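Local structure of leucine aminopeptidase 2 (Saccharomyces cerevisiae, 2XQ0) at residues D75-H80 with Q117-D122; D70-D75 with A151-P156; D411-H416 with E437-K442. The protein cleaves di- and tripeptides by preference as a zinc-dependent aminopeptidase of the M1 family, and has low epoxide hydrolase activity in vitro. One frame throughout, in Å; residues are numbered along the deposited sequence.

Contact 1 (D75-H80 with Q117-D122); sequences DVQEVH and QFRTTD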
loop_
_atom_site.group_PDB
_atom_site.type_symbol
_atom_site.label_atom_id
_atom_site.label_comp_id
_atom_site.label_asym_id
_atom_site.label_seq_id
_atom_site.Cartn_x
_atom_site.Cartn_y
_atom_site.Cartn_z
ATOM N N ASP A 75 12.458 24.072 -3.100
ATOM C CA ASP A 75 13.260 25.276 -3.223
ATOM C C ASP A 75 14.698 24.820 -3.519
ATOM O O ASP A 75 15.430 24.451 -2.611
ATOM C CB ASP A 75 13.177 26.062 -1.905
ATOM C CG ASP A 75 14.010 27.322 -1.905
ATOM O OD1 ASP A 75 14.587 27.678 -2.954
ATOM O OD2 ASP A 75 14.082 27.962 -0.830
ATOM N N VAL A 76 15.088 24.807 -4.793
ATOM C CA VAL A 76 16.456 24.446 -5.161
ATOM C C VAL A 76 17.366 25.676 -5.049
ATOM O O VAL A 76 17.121 26.709 -5.677
ATOM C CB VAL A 76 16.541 23.863 -6.588
ATOM C CG1 VAL A 76 17.988 23.524 -6.950
ATOM C CG2 VAL A 76 15.664 22.618 -6.705
ATOM N N GLN A 77 18.423 25.551 -4.257
ATOM C CA GLN A 77 19.202 26.710 -3.830
ATOM C C GLN A 77 20.533 26.836 -4.549
ATOM O O GLN A 77 20.905 27.930 -4.994
ATOM C CB GLN A 77 19.434 26.649 -2.318
ATOM C CG GLN A 77 18.169 26.716 -1.506
ATOM C CD GLN A 77 18.405 26.319 -0.068
ATOM O OE1 GLN A 77 19.016 25.286 0.208
ATOM N NE2 GLN A 77 17.924 27.137 0.861
ATOM N N GLU A 78 21.257 25.726 -4.649
ATOM C CA GLU A 78 22.559 25.740 -5.307
ATOM C C GLU A 78 22.808 24.388 -5.943
ATOM O O GLU A 78 22.298 23.382 -5.475
ATOM C CB GLU A 78 23.679 26.033 -4.299
ATOM C CG GLU A 78 23.527 27.339 -3.532
ATOM C CD GLU A 78 24.531 27.483 -2.392
ATOM O OE1 GLU A 78 25.680 27.012 -2.536
ATOM O OE2 GLU A 78 24.167 28.074 -1.350
ATOM N N VAL A 79 23.607 24.368 -7.001
ATOM C CA VAL A 79 24.031 23.120 -7.627
ATOM C C VAL A 79 25.527 23.159 -7.948
ATOM O O VAL A 79 26.022 24.135 -8.534
ATOM C CB VAL A 79 23.308 22.887 -8.953
ATOM C CG1 VAL A 79 23.769 21.568 -9.555
ATOM C CG2 VAL A 79 21.789 22.907 -8.762
ATOM N N HIS A 80 26.232 22.093 -7.586
ATOM C CA HIS A 80 27.654 21.958 -7.892
ATOM C C HIS A 80 27.901 20.632 -8.603
ATOM O O HIS A 80 27.300 19.608 -8.263
ATOM C CB HIS A 80 28.479 21.963 -6.612
ATOM C CG HIS A 80 28.569 23.295 -5.942
ATOM N ND1 HIS A 80 27.627 23.737 -5.040
ATOM C CD2 HIS A 80 29.508 24.265 -6.012
ATOM C CE1 HIS A 80 27.972 24.932 -4.597
ATOM N NE2 HIS A 80 29.109 25.277 -5.172
ATOM N N GLN A 117 21.810 21.552 -3.287
ATOM C CA GLN A 117 21.284 22.018 -2.013
ATOM C C GLN A 117 19.861 22.469 -2.213
ATOM O O GLN A 117 19.548 23.157 -3.181
ATOM C CB GLN A 117 22.097 23.189 -1.470
ATOM C CG GLN A 117 23.499 22.832 -1.050
ATOM C CD GLN A 117 24.312 24.062 -0.743
ATOM O OE1 GLN A 117 23.900 24.907 0.055
ATOM N NE2 GLN A 117 25.466 24.185 -1.388
ATOM N N PHE A 118 18.999 22.102 -1.279
ATOM C CA PHE A 118 17.594 22.404 -1.435
ATOM C C PHE A 118 16.927 22.404 -0.075
ATOM O O PHE A 118 17.525 21.976 0.920
ATOM C CB PHE A 118 16.941 21.331 -2.320
ATOM C CG PHE A 118 16.875 19.986 -1.666
ATOM C CD1 PHE A 118 17.973 19.139 -1.677
ATOM C CD2 PHE A 118 15.730 19.580 -1.013
ATOM C CE1 PHE A 118 17.915 17.907 -1.058
ATOM C CE2 PHE A 118 15.673 18.366 -0.395
ATOM C CZ PHE A 118 16.772 17.525 -0.408
ATOM N N ARG A 119 15.680 22.867 -0.047
ATOM C CA ARG A 119 14.808 22.648 1.094
ATOM C C ARG A 119 13.390 22.327 0.612
ATOM O O ARG A 119 12.983 22.740 -0.478
ATOM C CB ARG A 119 14.803 23.874 2.016
ATOM C CG ARG A 119 14.345 25.153 1.338
ATOM C CD ARG A 119 14.520 26.381 2.251
ATOM N NE ARG A 119 13.696 26.248 3.448
ATOM C CZ ARG A 119 14.167 25.983 4.663
ATOM N NH1 ARG A 119 15.474 25.846 4.861
ATOM N NH2 ARG A 119 13.326 25.877 5.687
ATOM N N THR A 120 12.643 21.581 1.421
ATOM C CA THR A 120 11.231 21.378 1.155
ATOM C C THR A 120 10.425 22.655 1.411
ATOM O O THR A 120 10.888 23.577 2.088
ATOM C CB THR A 120 10.653 20.190 1.952
ATOM O OG1 THR A 120 10.770 20.423 3.377
ATOM C CG2 THR A 120 11.385 18.922 1.579
ATOM N N THR A 121 9.224 22.727 0.853
ATOM C CA THR A 121 8.401 23.918 1.048
ATOM C C THR A 121 7.081 23.564 1.722
ATOM O O THR A 121 6.786 22.385 1.970
ATOM C CB THR A 121 8.127 24.679 -0.284
ATOM O OG1 THR A 121 7.183 23.953 -1.079
ATOM C CG2 THR A 121 9.415 24.901 -1.077
ATOM N N ASP A 122 6.301 24.590 2.037
ATOM C CA ASP A 122 4.981 24.399 2.624
ATOM C C ASP A 122 4.070 23.567 1.708
ATOM O O ASP A 122 3.134 22.938 2.180
ATOM C CB ASP A 122 4.317 25.751 2.908
ATOM C CG ASP A 122 5.104 26.596 3.897
ATOM O OD1 ASP A 122 6.076 26.080 4.491
ATOM O OD2 ASP A 122 4.749 27.782 4.082
HETATM O O HOH W 1 22.839 27.397 0.949
#

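Contact 2 (D70-D75 with A151-P156); sequences DTSYLD and ARSLFP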
loop_
_atom_site.group_PDB
_atom_site.type_symbol
_atom_site.label_atom_id
_atom_site.label_comp_id
_atom_site.label_asym_id
_atom_site.label_seq_id
_atom_site.Cartn_x
_atom_site.Cartn_y
_atom_site.Cartn_z
ATOM N N ASP A 70 13.627 15.506 -11.671
ATOM C CA ASP A 70 12.253 15.718 -11.239
ATOM C C ASP A 70 12.310 16.548 -9.967
ATOM O O ASP A 70 13.168 16.317 -9.137
ATOM C CB ASP A 70 11.622 14.365 -10.856
ATOM C CG ASP A 70 11.255 13.504 -12.057
ATOM O OD1 ASP A 70 10.421 13.954 -12.866
ATOM O OD2 ASP A 70 11.751 12.347 -12.154
ATOM N N THR A 71 11.403 17.504 -9.815
ATOM C CA THR A 71 11.172 18.160 -8.534
ATOM C C THR A 71 9.709 18.507 -8.504
ATOM O O THR A 71 9.076 18.581 -9.560
ATOM C CB THR A 71 11.982 19.483 -8.341
ATOM O OG1 THR A 71 11.389 20.545 -9.102
ATOM C CG2 THR A 71 13.426 19.311 -8.739
ATOM N N SER A 72 9.179 18.703 -7.299
ATOM C CA SER A 72 7.826 19.204 -7.107
ATOM C C SER A 72 7.767 20.046 -5.834
ATOM O O SER A 72 7.945 19.535 -4.723
ATOM C CB SER A 72 6.825 18.058 -7.000
ATOM O OG SER A 72 5.545 18.597 -6.715
ATOM N N TYR A 73 7.522 21.338 -6.004
ATOM C CA TYR A 73 7.480 22.275 -4.890
ATOM C C TYR A 73 8.729 22.214 -4.022
ATOM O O TYR A 73 8.641 22.288 -2.792
ATOM C CB TYR A 73 6.259 22.007 -4.018
ATOM C CG TYR A 73 4.938 21.973 -4.749
ATOM C CD1 TYR A 73 4.452 23.091 -5.415
ATOM C CD2 TYR A 73 4.161 20.824 -4.745
ATOM C CE1 TYR A 73 3.233 23.055 -6.068
ATOM C CE2 TYR A 73 2.952 20.774 -5.391
ATOM C CZ TYR A 73 2.489 21.889 -6.049
ATOM O OH TYR A 73 1.275 21.822 -6.681
ATOM N N LEU A 74 9.890 22.063 -4.639
ATOM C CA LEU A 74 11.139 22.215 -3.889
ATOM C C LEU A 74 11.713 23.609 -4.095
ATOM O O LEU A 74 11.466 24.257 -5.115
ATOM C CB LEU A 74 12.184 21.181 -4.300
ATOM C CG LEU A 74 11.934 19.714 -3.995
ATOM C CD1 LEU A 74 13.027 18.846 -4.625
ATOM C CD2 LEU A 74 11.870 19.502 -2.501
ATOM N N ASP A 75 12.458 24.072 -3.100
ATOM C CA ASP A 75 13.260 25.276 -3.223
ATOM C C ASP A 75 14.698 24.820 -3.519
ATOM O O ASP A 75 15.430 24.451 -2.611
ATOM C CB ASP A 75 13.177 26.062 -1.905
ATOM C CG ASP A 75 14.010 27.322 -1.905
ATOM O OD1 ASP A 75 14.587 27.678 -2.954
ATOM O OD2 ASP A 75 14.082 27.962 -0.830
ATOM N N ALA A 151 8.527 11.345 -4.241
ATOM C CA ALA A 151 9.938 11.475 -3.855
ATOM C C ALA A 151 10.505 12.791 -4.377
ATOM O O ALA A 151 11.295 13.455 -3.704
ATOM C CB ALA A 151 10.747 10.308 -4.346
ATOM N N ARG A 152 10.084 13.177 -5.577
ATOM C CA ARG A 152 10.516 14.447 -6.175
ATOM C C ARG A 152 10.021 15.666 -5.379
ATOM O O ARG A 152 10.424 16.790 -5.656
ATOM C CB ARG A 152 10.037 14.544 -7.633
ATOM C CG ARG A 152 8.505 14.642 -7.752
ATOM C CD ARG A 152 7.988 14.449 -9.187
ATOM N NE ARG A 152 8.259 13.099 -9.685
ATOM C CZ ARG A 152 7.837 12.594 -10.844
ATOM N NH1 ARG A 152 7.119 13.327 -11.699
ATOM N NH2 ARG A 152 8.145 11.339 -11.156
ATOM N N SER A 153 9.153 15.459 -4.392
ATOM C CA SER A 153 8.704 16.595 -3.569
ATOM C C SER A 153 9.496 16.630 -2.265
ATOM O O SER A 153 9.350 17.553 -1.440
ATOM C CB SER A 153 7.199 16.497 -3.311
ATOM O OG SER A 153 6.670 17.655 -2.704
ATOM N N LEU A 154 10.340 15.613 -2.081
ATOM C CA LEU A 154 11.210 15.515 -0.902
ATOM C C LEU A 154 12.671 15.840 -1.253
ATOM O O LEU A 154 13.351 16.538 -0.506
ATOM C CB LEU A 154 11.120 14.124 -0.261
ATOM C CG LEU A 154 12.025 13.905 0.952
ATOM C CD1 LEU A 154 11.690 14.906 2.069
ATOM C CD2 LEU A 154 11.961 12.474 1.487
ATOM N N PHE A 155 13.147 15.339 -2.392
ATOM C CA PHE A 155 14.456 15.745 -2.921
ATOM C C PHE A 155 14.502 15.624 -4.436
ATOM O O PHE A 155 13.794 14.819 -5.010
ATOM C CB PHE A 155 15.602 14.938 -2.290
ATOM C CG PHE A 155 15.520 13.454 -2.529
ATOM C CD1 PHE A 155 16.357 12.840 -3.451
ATOM C CD2 PHE A 155 14.613 12.674 -1.833
ATOM C CE1 PHE A 155 16.292 11.459 -3.672
ATOM C CE2 PHE A 155 14.534 11.295 -2.050
ATOM C CZ PHE A 155 15.376 10.689 -2.974
ATOM N N PRO A 156 15.341 16.439 -5.090
ATOM C CA PRO A 156 15.457 16.354 -6.547
ATOM C C PRO A 156 16.117 15.035 -6.920
ATOM O O PRO A 156 17.094 14.633 -6.288
ATOM C CB PRO A 156 16.337 17.558 -6.907
ATOM C CG PRO A 156 17.101 17.876 -5.659
ATOM C CD PRO A 156 16.292 17.396 -4.488
HETATM O O HOH W 2 8.787 20.186 -0.889
#

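Contact 3 (D411-H416 with E437-K442); sequences DPFIRH and EFYPEK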
loop_
_atom_site.group_PDB
_atom_site.type_symbol
_atom_site.label_atom_id
_atom_site.label_comp_id
_atom_site.label_asym_id
_atom_site.label_seq_id
_atom_site.Cartn_x
_atom_site.Cartn_y
_atom_site.Cartn_z
ATOM N N ASP A 411 6.874 -22.963 -8.133
ATOM C CA ASP A 411 7.854 -22.386 -7.223
ATOM C C ASP A 411 9.267 -22.281 -7.812
ATOM O O ASP A 411 9.990 -21.321 -7.516
ATOM C CB ASP A 411 7.852 -23.110 -5.872
ATOM C CG ASP A 411 6.639 -22.741 -5.014
ATOM O OD1 ASP A 411 5.721 -22.076 -5.546
ATOM O OD2 ASP A 411 6.605 -23.109 -3.813
ATOM N N PRO A 412 9.668 -23.250 -8.652
ATOM C CA PRO A 412 10.970 -23.108 -9.320
ATOM C C PRO A 412 11.021 -21.876 -10.219
ATOM O O PRO A 412 12.049 -21.196 -10.273
ATOM C CB PRO A 412 11.066 -24.375 -10.165
ATOM C CG PRO A 412 10.263 -25.375 -9.399
ATOM C CD PRO A 412 9.108 -24.602 -8.835
ATOM N N PHE A 413 9.930 -21.590 -10.919
ATOM C CA PHE A 413 9.859 -20.362 -11.713
ATOM C C PHE A 413 9.968 -19.106 -10.832
ATOM O O PHE A 413 10.694 -18.167 -11.149
ATOM C CB PHE A 413 8.573 -20.285 -12.531
ATOM C CG PHE A 413 8.365 -18.939 -13.183
ATOM C CD1 PHE A 413 9.139 -18.555 -14.271
ATOM C CD2 PHE A 413 7.423 -18.042 -12.682
ATOM C CE1 PHE A 413 8.968 -17.301 -14.864
ATOM C CE2 PHE A 413 7.243 -16.796 -13.267
ATOM C CZ PHE A 413 8.021 -16.430 -14.374
ATOM N N ILE A 414 9.220 -19.087 -9.738
ATOM C CA ILE A 414 9.236 -17.956 -8.816
ATOM C C ILE A 414 10.667 -17.630 -8.367
ATOM O O ILE A 414 11.105 -16.476 -8.398
ATOM C CB ILE A 414 8.353 -18.267 -7.603
ATOM C CG1 ILE A 414 6.889 -18.353 -8.037
ATOM C CG2 ILE A 414 8.538 -17.243 -6.501
ATOM C CD1 ILE A 414 5.953 -18.671 -6.878
ATOM N N ARG A 415 11.404 -18.654 -7.961
ATOM C CA ARG A 415 12.790 -18.456 -7.564
ATOM C C ARG A 415 13.639 -17.952 -8.727
ATOM O O ARG A 415 14.523 -17.120 -8.536
ATOM C CB ARG A 415 13.382 -19.760 -7.038
ATOM C CG ARG A 415 12.961 -20.062 -5.617
ATOM C CD ARG A 415 12.890 -21.552 -5.375
ATOM N NE ARG A 415 11.976 -21.833 -4.276
ATOM C CZ ARG A 415 11.475 -23.029 -4.013
ATOM N NH1 ARG A 415 10.651 -23.182 -2.985
ATOM N NH2 ARG A 415 11.803 -24.064 -4.775
ATOM N N HIS A 416 13.388 -18.475 -9.924
ATOM C CA HIS A 416 14.191 -18.110 -11.087
ATOM C C HIS A 416 13.953 -16.645 -11.409
ATOM O O HIS A 416 14.899 -15.871 -11.609
ATOM C CB HIS A 416 13.804 -18.977 -12.287
ATOM C CG HIS A 416 14.539 -18.629 -13.539
ATOM N ND1 HIS A 416 13.988 -17.853 -14.535
ATOM C CD2 HIS A 416 15.788 -18.943 -13.954
ATOM C CE1 HIS A 416 14.863 -17.709 -15.514
ATOM N NE2 HIS A 416 15.963 -18.359 -15.185
ATOM N N GLU A 437 10.854 -18.697 -21.430
ATOM C CA GLU A 437 12.168 -19.334 -21.429
ATOM C C GLU A 437 12.248 -20.443 -20.369
ATOM O O GLU A 437 12.938 -21.449 -20.559
ATOM C CB GLU A 437 13.281 -18.307 -21.204
ATOM C CG GLU A 437 13.352 -17.213 -22.254
ATOM C CD GLU A 437 14.074 -15.969 -21.749
ATOM O OE1 GLU A 437 14.386 -15.902 -20.536
ATOM O OE2 GLU A 437 14.321 -15.054 -22.567
ATOM N N PHE A 438 11.536 -20.262 -19.260
ATOM C CA PHE A 438 11.632 -21.198 -18.146
ATOM C C PHE A 438 10.880 -22.516 -18.386
ATOM O O PHE A 438 11.300 -23.573 -17.914
ATOM C CB PHE A 438 11.171 -20.551 -16.833
ATOM C CG PHE A 438 11.494 -21.370 -15.628
ATOM C CD1 PHE A 438 12.778 -21.381 -15.108
ATOM C CD2 PHE A 438 10.532 -22.156 -15.037
ATOM C CE1 PHE A 438 13.094 -22.156 -13.997
ATOM C CE2 PHE A 438 10.838 -22.939 -13.926
ATOM C CZ PHE A 438 12.122 -22.937 -13.410
ATOM N N TYR A 439 9.777 -22.449 -19.124
ATOM C CA TYR A 439 8.938 -23.621 -19.354
ATOM C C TYR A 439 8.886 -24.065 -20.828
ATOM O O TYR A 439 7.819 -24.031 -21.453
ATOM C CB TYR A 439 7.510 -23.342 -18.872
ATOM C CG TYR A 439 7.334 -23.202 -17.372
ATOM C CD1 TYR A 439 7.358 -24.316 -16.540
ATOM C CD2 TYR A 439 7.101 -21.964 -16.796
ATOM C CE1 TYR A 439 7.178 -24.198 -15.167
ATOM C CE2 TYR A 439 6.909 -21.834 -15.425
ATOM C CZ TYR A 439 6.949 -22.954 -14.618
ATOM O OH TYR A 439 6.767 -22.826 -13.260
ATOM N N PRO A 440 10.035 -24.486 -21.389
ATOM C CA PRO A 440 10.084 -24.957 -22.781
ATOM C C PRO A 440 9.117 -26.105 -23.025
ATOM O O PRO A 440 8.471 -26.153 -24.073
ATOM C CB PRO A 440 11.519 -25.459 -22.937
ATOM C CG PRO A 440 12.295 -24.754 -21.881
ATOM C CD PRO A 440 11.348 -24.575 -20.729
ATOM N N GLU A 441 9.020 -27.020 -22.070
ATOM C CA GLU A 441 8.174 -28.193 -22.244
ATOM C C GLU A 441 6.695 -27.851 -22.139
ATOM O O GLU A 441 5.844 -28.643 -22.526
ATOM C CB GLU A 441 8.544 -29.288 -21.239
ATOM C CG GLU A 441 9.900 -29.939 -21.514
ATOM C CD GLU A 441 10.073 -31.288 -20.825
ATOM O OE1 GLU A 441 9.077 -32.034 -20.691
ATOM O OE2 GLU A 441 11.214 -31.608 -20.428
ATOM N N LYS A 442 6.388 -26.665 -21.625
ATOM C CA LYS A 442 4.994 -26.293 -21.386
ATOM C C LYS A 442 4.511 -25.172 -22.305
ATOM O O LYS A 442 3.579 -24.439 -21.975
ATOM C CB LYS A 442 4.775 -25.924 -19.909
ATOM C CG LYS A 442 5.008 -27.079 -18.944
ATOM C CD LYS A 442 4.473 -26.762 -17.548
ATOM C CE LYS A 442 4.274 -28.029 -16.719
ATOM N NZ LYS A 442 5.560 -28.553 -16.184
#

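Contact 1 (D75-H80 with Q117-D122)
E78 and Q117 lie alongside each other on one face of an antiparallel strand pair, the carboxylate turned 56° from the amide. The H80 ring is almost parallel to that amide but displaced from it, and meets E78 OE1 at its edge, in the ring plane. This cluster marks a classic beta bulge in the N-terminal domain sheet: Q77 and E78 both face Q117, so the register slips by one residue after V76. Q117 O receives a firm bond from Q77 N (2.9 Å) and a weak one from E78 N (3.4 Å), while Q117 N donates to E78 O. Above the bulge a water donates both to E78 OE2 (2.7 Å) and to Q117 OE1, bridging two acceptors that lie close without bonding to each other. With an alanine in place of E78, that water would probably lose one of its two acceptors and the Q117 amide would be freer to turn. On the D75 side of the bulge the pairing is regular. D75 and R119 exchange two backbone bonds, and their side chains run side by side, D75 OD2 resting on R119 CD at 3.5 Å. On the opposite face the F118 ring packs against F155 and P156. Its backbone still meets the other strand, where F118 CA lies 3.2 Å from D75 O in a bent CA-H...O contact.

Contact 2 (D70-D75 with A151-P156)
D70 lays its carboxylate over one face of the R152 guanidinium, the two planes only 8° apart and OD1 above the centre of the group. This is a stacked ion pair: D70 OD1 and R152 NH1 are 3.6 Å apart, yet no N-H points at the oxygen, and the attraction is one of charge alone. The N-H groups are used in other directions, NE in a salt bridge with D159, NH1 on L97 O and NH2 on S20 O. D70 is held in turn by T21, L22 N and D159 N. The arginine reaches this position by a bend at chi3 (65°) that turns NE back toward the CB side, so that D70 CB packs on R152 CB at 3.6 Å and the carboxylate on the guanidinium.

Further along, backbone carbonyls are the acceptors. S72 N donates to R152 O at 2.8 Å from well above the carbonyl plane, and the bond is also bent, 134° at the hydrogen. In the return direction S153 OG donates to S72 O (3.0 Å), and the same hydroxyl is bonded to T125 N. L74 then fits its two methyls against the turn: CD1 lies 3.6 Å from P156 CD, and CD2 meets S153 O at 3.4 Å. A water donating to both Y73 O and S153 O fills in beside it.

The 3-10 turn at 151-153 and the loop after it are thus fixed to the lead-in of strand 74-81, within the N-terminal domain and with L154 near the substrate-binding L146. Because D70 and R152 are both buried, their opposite charges, with D159 as a second acid on R152, probably stabilise one another, and the stacked geometry is consistent with each keeping its in-plane bonds for other partners.

Contact 3 (D411-H416 with E437-K442)
F438 stands as the central ring of an aromatic cluster completed by F413, H416 and Y439, with P412 as an apolar neighbour. F413 turns an edge toward the face of F438 in an offset edge-to-face arrangement, the centroids 5.8 Å apart and the planes at 60°. The same phenylalanine also offers its backbone: F413 CA sits over the F438 face, 3.9 Å from the ring centroid, in a CH-pi contact. This double use follows from F413 CG lying anti to the backbone N (chi1 171°), which leaves F413 N and CA facing the F438 ring while its own ring reaches F438 edge-on.

At the rim of F438 the approaches change. The far end of the ring, CZ, touches P412 CB at 3.7 Å. Along another edge, F438 CD1 lies over the H416 face, 3.6 Å from H416 CG; the two side chains run antiparallel, overlapping along their lengths, with their planes oblique at 36°. Y439 is the first residue beyond helix 428-438, and reaches across F413 roughly perpendicular to it. Its OH comes within 3.2 Å of F413 CB, a close fit, while the hydroxyl's hydrogen-bonding partner is E409 O, in the first turn of helix 407-420. F438 CD2 in turn lies over the centre of the Y439 ring, so the edge of F438 rests on the face of its neighbour at the end of the helix.

The cluster joins the C-terminal end of helix 428-438 to helix 407-420, two helices separated by the short strand 424-426. F413 also packs on F431, T434 and L435 of helix 428-438, and on W326 of helix 321-339, the helix that carries the zinc ligand E324.

Overall arrangement
Contacts 1 and 2 belong to one region of the N-terminal domain. They share D75 and strand 74-81, and touch where the F118 ring meets the loop at 154-156 and where T121 OG1 probably bonds to Y73 O. Contact 1 lies at the surface and uses backbone pairing with polar side chains and water above it. Contact 2 is buried and relies on stacked charges, each with further partners, on a few hydrogen bonds to backbone carbonyls, and on leucine and proline carbons. Contact 3 stands apart in the catalytic domain, with nearest atoms about 27 Å from contact 2 and about 35 Å from contact 1. Partly buried between helices, it depends on aromatic rings, not hydrogen bonds.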